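Local coordinates for uncharacterized protein (Bacteroides uniformis, PDB 4K61) that is of unknown function but belongs to the DUF2874 family of PepSY-like, putatively beta-lactamase-inhibitor-like proteins, at residues W24-E28 with S29-A33; V89-P92 with K93-S96. One frame throughout, in Å; residues are numbered along the deposited sequence.

Contact 1 of 2, residues W24-E28 with S29-A33; sequences WSHDE and SYYVA
W24 lays its indole against A33, its partner in a non-hydrogen-bonded pair of this hairpin: the methyl CB of A33 sits over one face of the six-membered ring, 3.8 Å from its centroid, a CH-pi contact. With CG anti to the carbonyl carbon (chi1 -69°), the indole leans across to the second strand, and its CZ3 also comes within 4.1 Å of Y31 CB. The other aromatic contact lies on the same side of the sheet. H26 and Y31 run side by side, and the tyrosine turns its edge to the imidazole face, ring centroids 5.3 Å apart and planes at 83°.

On the other side, D27 CB packs on V32 CG2 at 3.6 Å, while S25 OG rests beside V32 CB. Water 1 bonds to S25 OG and gives a weak bond to V32 O.

Four backbone bonds tie the strands, two each for the pairs S25–V32 and D27–Y30. The straightest runs from V32 N to S25 O, 2.8 Å with 169° at the hydrogen. The chain reverses through a type II' turn from D27 to Y30, with E28 at its first corner; the E28 CG lies 4.1 Å from Y30 CD2.

Strand 23-27 borders the antiparallel sheet, and strand 30-37 continues it to strand 40-46. Helix 6-15 covers W24 and A33; the backbone O of W3 accepts a bond from H26 NE2, and D27 OD2 is held by W45 NE1 and A136 N, the latter at the start of helix 136-139.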
loop_
_atom_site.group_PDB
_atom_site.type_symbol
_atom_site.label_atom_id
_atom_site.label_comp_id
_atom_site.label_asym_id
_atom_site.label_seq_id
_atom_site.Cartn_x
_atom_site.Cartn_y
_atom_site.Cartn_z
ATOM N N TRP A 24 13.232 7.949 -4.605
ATOM C CA TRP A 24 12.095 8.765 -5.064
ATOM C C TRP A 24 11.611 8.371 -6.462
ATOM O O TRP A 24 12.410 8.101 -7.375
ATOM C CB TRP A 24 12.472 10.254 -5.085
ATOM C CG TRP A 24 12.668 10.844 -3.727
ATOM C CD1 TRP A 24 13.844 11.014 -3.082
ATOM C CD2 TRP A 24 11.644 11.367 -2.857
ATOM N NE1 TRP A 24 13.622 11.590 -1.839
ATOM C CE2 TRP A 24 12.280 11.805 -1.679
ATOM C CE3 TRP A 24 10.251 11.454 -2.941
ATOM C CZ2 TRP A 24 11.568 12.353 -0.599
ATOM C CZ3 TRP A 24 9.544 12.015 -1.872
ATOM C CH2 TRP A 24 10.212 12.464 -0.725
ATOM N N SER A 25 10.299 8.366 -6.630
ATOM C CA SER A 25 9.681 8.132 -7.923
ATOM C C SER A 25 8.452 9.027 -8.069
ATOM O O SER A 25 8.115 9.780 -7.152
ATOM C CB SER A 25 9.306 6.650 -8.102
ATOM O OG SER A 25 8.331 6.267 -7.173
ATOM N N HIS A 26 7.876 9.002 -9.269
ATOM C CA HIS A 26 6.701 9.796 -9.616
ATOM C C HIS A 26 5.548 8.828 -9.886
ATOM O O HIS A 26 5.762 7.764 -10.465
ATOM C CB HIS A 26 7.004 10.604 -10.876
ATOM C CG HIS A 26 7.945 11.748 -10.665
ATOM N ND1 HIS A 26 7.941 12.840 -11.503
ATOM C CD2 HIS A 26 8.897 11.999 -9.727
ATOM C CE1 HIS A 26 8.863 13.701 -11.113
ATOM N NE2 HIS A 26 9.465 13.212 -10.043
ATOM N N ASP A 27 4.343 9.159 -9.426
ATOM C CA ASP A 27 3.174 8.279 -9.582
ATOM C C ASP A 27 2.019 9.228 -9.823
ATOM O O ASP A 27 1.559 9.915 -8.916
ATOM C CB ASP A 27 2.947 7.436 -8.325
ATOM C CG ASP A 27 1.739 6.495 -8.423
ATOM O OD1 ASP A 27 1.031 6.486 -9.462
ATOM O OD2 ASP A 27 1.506 5.775 -7.413
ATOM N N GLU A 28 1.594 9.273 -11.079
ATOM C CA GLU A 28 0.721 10.307 -11.608
ATOM C C GLU A 28 1.024 11.713 -11.019
ATOM O O GLU A 28 2.069 12.319 -11.338
ATOM C CB GLU A 28 -0.752 9.835 -11.582
ATOM C CG GLU A 28 -1.498 9.683 -10.261
ATOM C CD GLU A 28 -2.827 8.911 -10.405
ATOM O OE1 GLU A 28 -3.037 8.167 -11.411
ATOM O OE2 GLU A 28 -3.688 9.061 -9.502
ATOM N N SER A 29 0.153 12.209 -10.145
ATOM C CA SER A 29 0.281 13.551 -9.567
ATOM C C SER A 29 1.230 13.663 -8.348
ATOM O O SER A 29 1.333 14.732 -7.752
ATOM C CB SER A 29 -1.105 13.992 -9.092
ATOM O OG SER A 29 -1.034 15.318 -8.594
ATOM N N TYR A 30 1.881 12.569 -7.947
ATOM C CA TYR A 30 2.533 12.483 -6.636
ATOM C C TYR A 30 4.001 12.095 -6.698
ATOM O O TYR A 30 4.469 11.469 -7.666
ATOM C CB TYR A 30 1.799 11.423 -5.806
ATOM C CG TYR A 30 0.340 11.712 -5.684
ATOM C CD1 TYR A 30 -0.131 12.674 -4.785
ATOM C CD2 TYR A 30 -0.575 11.050 -6.487
ATOM C CE1 TYR A 30 -1.477 12.985 -4.713
ATOM C CE2 TYR A 30 -1.926 11.333 -6.394
ATOM C CZ TYR A 30 -2.363 12.296 -5.509
ATOM O OH TYR A 30 -3.698 12.563 -5.458
ATOM N N TYR A 31 4.735 12.516 -5.672
ATOM C CA TYR A 31 6.085 12.046 -5.427
ATOM C C TYR A 31 5.966 10.902 -4.466
ATOM O O TYR A 31 5.250 10.994 -3.463
ATOM C CB TYR A 31 6.913 13.141 -4.776
ATOM C CG TYR A 31 6.999 14.369 -5.610
ATOM C CD1 TYR A 31 7.941 14.484 -6.646
ATOM C CD2 TYR A 31 6.122 15.419 -5.414
ATOM C CE1 TYR A 31 7.992 15.592 -7.431
ATOM C CE2 TYR A 31 6.171 16.529 -6.203
ATOM C CZ TYR A 31 7.111 16.621 -7.207
ATOM O OH TYR A 31 7.175 17.731 -7.987
ATOM N N VAL A 32 6.719 9.838 -4.725
ATOM C CA VAL A 32 6.677 8.685 -3.841
ATOM C C VAL A 32 8.060 8.435 -3.294
ATOM O O VAL A 32 9.031 8.278 -4.054
ATOM C CB VAL A 32 6.162 7.427 -4.574
ATOM C CG1 VAL A 32 6.139 6.231 -3.613
ATOM C CG2 VAL A 32 4.790 7.696 -5.192
ATOM N N ALA A 33 8.140 8.423 -1.953
ATOM C CA ALA A 33 9.332 8.037 -1.227
ATOM C C ALA A 33 9.237 6.598 -0.828
ATOM O O ALA A 33 8.233 6.172 -0.265
ATOM C CB ALA A 33 9.519 8.892 0.016
HETATM O O HOH W 1 10.035 5.295 -5.078
#

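Contact 2 of 2, residues V89-P92 with K93-S96; sequences VQFP and KWQS
F91, the first residue after strand 82-90, reaches into the bend made by the next residues, and its side chain can be followed outward against W94 and Q95. CB starts next to the backbone of W94, with F91 CB 3.8 Å from W94 N. From there CG swings anti to the carbonyl carbon (chi1 -53°), which brings one face of the phenyl ring up to W94 CE3, and CG meets that atom. Along one side of the ring, F91 CD1 makes the nearest approach to the indole, 3.6 Å to W94 CE3, and CE1 follows against W94 CE3 and CZ3. Along the other, F91 CD2 is 3.4 Å from Q95 O, which lies at the ring edge in its plane, and CE2 meets the same oxygen. At the tip, F91 CZ is 4.1 Å from W94 CE3. That indole carbon therefore stands over the centre of one phenyl face, though the rings of F91 and W94 are inclined at 48°.

Water fills in where the two arms of the bend share no direct hydrogen bond. Water 3 accepts from F91 N at 2.9 Å, donates to W94 O at 2.8 Å and also bonds S96 OG. S96 OG holds water 2 as well, at 2.7 Å.

V89 pairs through its backbone with I97, and F91 packs on M54 and I97 of the flanking strands and on F139 of helix 136-139. This is a water-bridged loop joining the adjacent antiparallel strands 82-90 and 97-103 of a meandering sheet, with an aromatic pair at its bend.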
loop_
_atom_site.group_PDB
_atom_site.type_symbol
_atom_site.label_atom_id
_atom_site.label_comp_id
_atom_site.label_asym_id
_atom_site.label_seq_id
_atom_site.Cartn_x
_atom_site.Cartn_y
_atom_site.Cartn_z
ATOM N N VAL A 89 -2.465 0.214 4.371
ATOM C CA VAL A 89 -2.630 1.483 3.688
ATOM C C VAL A 89 -3.264 2.484 4.653
ATOM O O VAL A 89 -4.392 2.284 5.168
ATOM C CB VAL A 89 -3.539 1.329 2.459
ATOM C CG1 VAL A 89 -3.601 2.637 1.692
ATOM C CG2 VAL A 89 -3.085 0.197 1.566
ATOM N N GLN A 90 -2.570 3.599 4.846
ATOM C CA GLN A 90 -3.023 4.652 5.747
ATOM C C GLN A 90 -3.105 5.998 5.024
ATOM O O GLN A 90 -2.435 6.242 3.985
ATOM C CB GLN A 90 -2.056 4.762 6.925
ATOM C CG GLN A 90 -1.945 3.506 7.792
ATOM C CD GLN A 90 -0.869 3.662 8.862
ATOM O OE1 GLN A 90 0.307 3.426 8.614
ATOM N NE2 GLN A 90 -1.268 4.113 10.025
ATOM N N PHE A 91 -3.953 6.840 5.577
ATOM C CA PHE A 91 -4.327 8.140 4.992
ATOM C C PHE A 91 -4.459 9.164 6.099
ATOM O O PHE A 91 -4.775 8.819 7.240
ATOM C CB PHE A 91 -5.687 8.066 4.306
ATOM C CG PHE A 91 -5.831 6.980 3.306
ATOM C CD1 PHE A 91 -5.326 7.115 2.029
ATOM C CD2 PHE A 91 -6.521 5.818 3.634
ATOM C CE1 PHE A 91 -5.487 6.119 1.097
ATOM C CE2 PHE A 91 -6.689 4.824 2.713
ATOM C CZ PHE A 91 -6.171 4.954 1.444
ATOM N N PRO A 92 -4.284 10.462 5.756
ATOM C CA PRO A 92 -4.357 11.453 6.802
ATOM C C PRO A 92 -5.765 11.631 7.341
ATOM O O PRO A 92 -5.917 11.909 8.520
ATOM C CB PRO A 92 -3.839 12.733 6.128
ATOM C CG PRO A 92 -3.942 12.483 4.668
ATOM C CD PRO A 92 -3.766 11.008 4.492
ATOM N N LYS A 93 -6.785 11.432 6.504
ATOM C CA LYS A 93 -8.165 11.710 6.921
ATOM C C LYS A 93 -9.184 10.599 6.675
ATOM O O LYS A 93 -10.360 10.793 6.927
ATOM C CB LYS A 93 -8.659 12.983 6.227
ATOM C CG LYS A 93 -7.800 14.201 6.528
ATOM C CD LYS A 93 -8.322 15.454 5.844
ATOM C CE LYS A 93 -7.343 16.604 6.002
ATOM N NZ LYS A 93 -7.945 17.878 5.502
ATOM N N TRP A 94 -8.752 9.457 6.166
ATOM C CA TRP A 94 -9.669 8.342 5.908
ATOM C C TRP A 94 -9.258 7.128 6.698
ATOM O O TRP A 94 -8.119 7.048 7.164
ATOM C CB TRP A 94 -9.644 7.965 4.449
ATOM C CG TRP A 94 -9.796 9.110 3.501
ATOM C CD1 TRP A 94 -10.425 10.318 3.721
ATOM C CD2 TRP A 94 -9.369 9.131 2.145
ATOM N NE1 TRP A 94 -10.366 11.081 2.591
ATOM C CE2 TRP A 94 -9.723 10.384 1.610
ATOM C CE3 TRP A 94 -8.689 8.235 1.344
ATOM C CZ2 TRP A 94 -9.446 10.737 0.292
ATOM C CZ3 TRP A 94 -8.407 8.581 0.045
ATOM C CH2 TRP A 94 -8.782 9.824 -0.474
ATOM N N GLN A 95 -10.178 6.166 6.812
ATOM C CA GLN A 95 -9.896 4.886 7.497
ATOM C C GLN A 95 -8.817 4.094 6.776
ATOM O O GLN A 95 -8.719 4.083 5.536
ATOM C CB GLN A 95 -11.160 4.000 7.622
ATOM C CG GLN A 95 -10.979 2.767 8.513
ATOM C CD GLN A 95 -12.299 2.078 8.830
ATOM O OE1 GLN A 95 -12.712 2.015 9.968
ATOM N NE2 GLN A 95 -12.961 1.553 7.807
ATOM N N SER A 96 -8.014 3.392 7.560
ATOM C CA SER A 96 -6.975 2.534 6.983
ATOM C C SER A 96 -7.584 1.306 6.274
ATOM O O SER A 96 -8.724 0.902 6.506
ATOM C CB SER A 96 -6.008 2.063 8.061
ATOM O OG SER A 96 -5.339 3.181 8.619
HETATM O O HOH W 2 -4.413 3.701 11.107
HETATM O O HOH W 3 -5.670 5.839 7.669
#

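In the fold
Both contacts are chain reversals between neighbouring antiparallel strands of one sheet, but they serve different strand pairs: contact 1 links the outermost strand 23-27 to 30-37, contact 2 links 82-90 to 97-103 in the later half. Their centres lie 18 Å apart, and they do not touch. Contact 1 is the more superficial, yet the tight turn lets direct backbone bonds do the joining; contact 2 is partly buried, with V89 and F91 buried, and its wider loop is bridged by water. Their aromatic pairs differ too, edge-to-face in 24-33 and oblique in 89-96. The C-terminal residues 136-140 touch both, through E28 and Y30 in one and V89, F91 and W94 in the other.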